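Local atomic coordinates of uncharacterized protein (Bacteroides ovatus, PDB entry 4ORL), a protein that is of unknown function but belongs to the DUF4783 family, in the NTF2 clan of cone-shaped alpha+beta folds that often hold a pocket. Residues A11-S17 against M48-F52. Sequence-based numbering, arbitrary orientation.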
loop_
_atom_site.group_PDB
_atom_site.type_symbol
_atom_site.label_atom_id
_atom_site.label_comp_id
_atom_site.label_asym_id
_atom_site.label_seq_id
_atom_site.Cartn_x
_atom_site.Cartn_y
_atom_site.Cartn_z
ATOM N N ALA A 11 -3.235 -0.723 8.249
ATOM C CA ALA A 11 -3.613 -1.807 7.323
ATOM C C ALA A 11 -2.403 -2.651 6.932
ATOM O O ALA A 11 -2.465 -3.867 6.900
ATOM C CB ALA A 11 -4.279 -1.253 6.086
ATOM N N PHE A 12 -1.292 -2.002 6.638
ATOM C CA PHE A 12 -0.090 -2.739 6.316
ATOM C C PHE A 12 0.490 -3.474 7.502
ATOM O O PHE A 12 0.862 -4.641 7.382
ATOM C CB PHE A 12 0.967 -1.844 5.657
ATOM C CG PHE A 12 0.696 -1.591 4.207
ATOM C CD1 PHE A 12 0.944 -2.572 3.260
ATOM C CD2 PHE A 12 0.267 -0.372 3.790
ATOM C CE1 PHE A 12 0.674 -2.331 1.910
ATOM C CE2 PHE A 12 -0.010 -0.144 2.438
ATOM C CZ PHE A 12 0.184 -1.121 1.535
ATOM N N LYS A 13 0.472 -2.843 8.677
ATOM C CA LYS A 13 0.952 -3.518 9.896
ATOM C C LYS A 13 0.182 -4.797 10.168
ATOM O O LYS A 13 0.755 -5.772 10.663
ATOM C CB LYS A 13 0.822 -2.592 11.122
ATOM C CG LYS A 13 1.786 -1.427 11.146
ATOM C CD LYS A 13 1.595 -0.509 12.349
ATOM C CE LYS A 13 2.731 0.494 12.425
ATOM N NZ LYS A 13 3.997 -0.128 12.916
ATOM N N ARG A 14 -1.099 -4.807 9.818
ATOM C CA ARG A 14 -1.992 -5.921 10.112
ATOM C C ARG A 14 -2.130 -6.907 8.970
ATOM O O ARG A 14 -2.780 -7.932 9.119
ATOM C CB ARG A 14 -3.374 -5.381 10.471
ATOM C CG ARG A 14 -3.391 -4.569 11.754
ATOM C CD ARG A 14 -4.762 -4.038 12.079
ATOM N NE ARG A 14 -4.766 -3.334 13.363
ATOM C CZ ARG A 14 -5.839 -2.789 13.938
ATOM N NH1 ARG A 14 -7.035 -2.864 13.373
ATOM N NH2 ARG A 14 -5.711 -2.200 15.118
ATOM N N GLY A 15 -1.523 -6.601 7.808
ATOM C CA GLY A 15 -1.781 -7.386 6.616
ATOM C C GLY A 15 -3.275 -7.470 6.295
ATOM O O GLY A 15 -3.782 -8.543 5.941
ATOM N N SER A 16 -3.980 -6.340 6.418
ATOM C CA SER A 16 -5.433 -6.281 6.227
ATOM C C SER A 16 -5.812 -5.616 4.916
ATOM O O SER A 16 -5.815 -4.399 4.812
ATOM C CB SER A 16 -6.101 -5.535 7.386
ATOM O OG SER A 16 -7.505 -5.479 7.192
ATOM N N SER A 17 -6.157 -6.426 3.927
ATOM C CA SER A 17 -6.656 -5.913 2.663
ATOM C C SER A 17 -7.981 -5.175 2.841
ATOM O O SER A 17 -8.231 -4.186 2.161
ATOM C CB SER A 17 -6.838 -7.049 1.658
ATOM O OG SER A 17 -7.852 -7.941 2.079
HETATM N N MSE A 48 -4.163 -7.718 -3.098
HETATM C CA MSE A 48 -3.481 -7.457 -1.818
HETATM C C MSE A 48 -3.834 -8.513 -0.812
HETATM O O MSE A 48 -2.990 -8.920 -0.015
HETATM C CB MSE A 48 -3.813 -6.081 -1.259
HETATM C CG MSE A 48 -3.247 -4.960 -2.118
HETATM SE SE MSE A 48 -1.292 -5.039 -2.317
HETATM C CE MSE A 48 -0.852 -5.158 -0.426
ATOM N N GLN A 49 -5.062 -9.017 -0.857
ATOM C CA GLN A 49 -5.472 -10.098 0.058
ATOM C C GLN A 49 -4.644 -11.375 -0.189
ATOM O O GLN A 49 -4.245 -12.062 0.757
ATOM C CB GLN A 49 -6.971 -10.369 -0.077
ATOM C CG GLN A 49 -7.488 -11.574 0.692
ATOM C CD GLN A 49 -7.301 -11.470 2.189
ATOM O OE1 GLN A 49 -7.056 -10.389 2.729
ATOM N NE2 GLN A 49 -7.418 -12.613 2.880
ATOM N N GLU A 50 -4.409 -11.685 -1.464
ATOM C CA GLU A 50 -3.572 -12.808 -1.848
ATOM C C GLU A 50 -2.124 -12.579 -1.390
ATOM O O GLU A 50 -1.487 -13.482 -0.815
ATOM C CB GLU A 50 -3.653 -13.009 -3.377
ATOM C CG GLU A 50 -2.594 -13.928 -3.993
ATOM C CD GLU A 50 -2.504 -15.275 -3.340
ATOM O OE1 GLU A 50 -3.453 -15.676 -2.630
ATOM O OE2 GLU A 50 -1.469 -15.949 -3.540
ATOM N N PHE A 51 -1.607 -11.384 -1.651
ATOM C CA PHE A 51 -0.257 -11.047 -1.240
ATOM C C PHE A 51 -0.066 -11.216 0.285
ATOM O O PHE A 51 0.917 -11.796 0.716
ATOM C CB PHE A 51 0.113 -9.625 -1.657
ATOM C CG PHE A 51 1.475 -9.220 -1.210
ATOM C CD1 PHE A 51 2.603 -9.615 -1.930
ATOM C CD2 PHE A 51 1.646 -8.511 -0.019
ATOM C CE1 PHE A 51 3.877 -9.290 -1.470
ATOM C CE2 PHE A 51 2.920 -8.170 0.421
ATOM C CZ PHE A 51 4.027 -8.561 -0.315
ATOM N N PHE A 52 -1.011 -10.694 1.067
ATOM C CA PHE A 52 -0.945 -10.778 2.547
ATOM C C PHE A 52 -1.179 -12.207 3.080
ATOM O O PHE A 52 -0.822 -12.509 4.207
ATOM C CB PHE A 52 -1.981 -9.847 3.192
ATOM C CG PHE A 52 -1.688 -8.373 3.047
ATOM C CD1 PHE A 52 -0.391 -7.865 3.180
ATOM C CD2 PHE A 52 -2.741 -7.470 2.964
ATOM C CE1 PHE A 52 -0.165 -6.490 3.117
ATOM C CE2 PHE A 52 -2.517 -6.107 2.945
ATOM C CZ PHE A 52 -1.226 -5.620 3.029
HETATM O O HOH W 1 -5.997 -9.293 4.707
#
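The F52 ring carries G15 on one face: G15 CA stands 3.6 Å from the centroid of the F52 ring, almost on its normal, a CH-pi contact made by backbone alone. At the rim of the same ring, close to its plane, come F12 CD1, 3.7 Å from F52 CZ, and the backbone N of S17. The F12 and F52 planes lie at 79°, and the two side chains cross at about a right angle. F52 CG lies anti to the carbonyl carbon, which turns the ring from helix 41-54 into the bend between helices 6-14 and 17-21. That bend is a Schellman motif: G15 has positive phi, and S16 N and G15 N bond back to A11 O and F12 O. S16 then serves as N-cap of the next helix, its OG accepting from E19 N. Consistent with the NTF2-like fold, both helices lie against the curved sheet, F12 on V87 and C89 of strand 83-94 and M48 on I105 of strand 97-108. F12 CE1 meets the selenomethionine methyl M48 CE at 4.0 Å. On the polar side S17 OG donates to Q49 OE1 at 2.7 Å, arriving 25° out of the carbonyl plane. The Q49 chain, bent at chi2, brings OE1 back to this hydroxyl. A water oxygen lies 2.6 Å from G15 O and donates to it, donates also to Q49 OE1, and accepts from S17 N, so Q49 OE1 takes two hydrogen bonds.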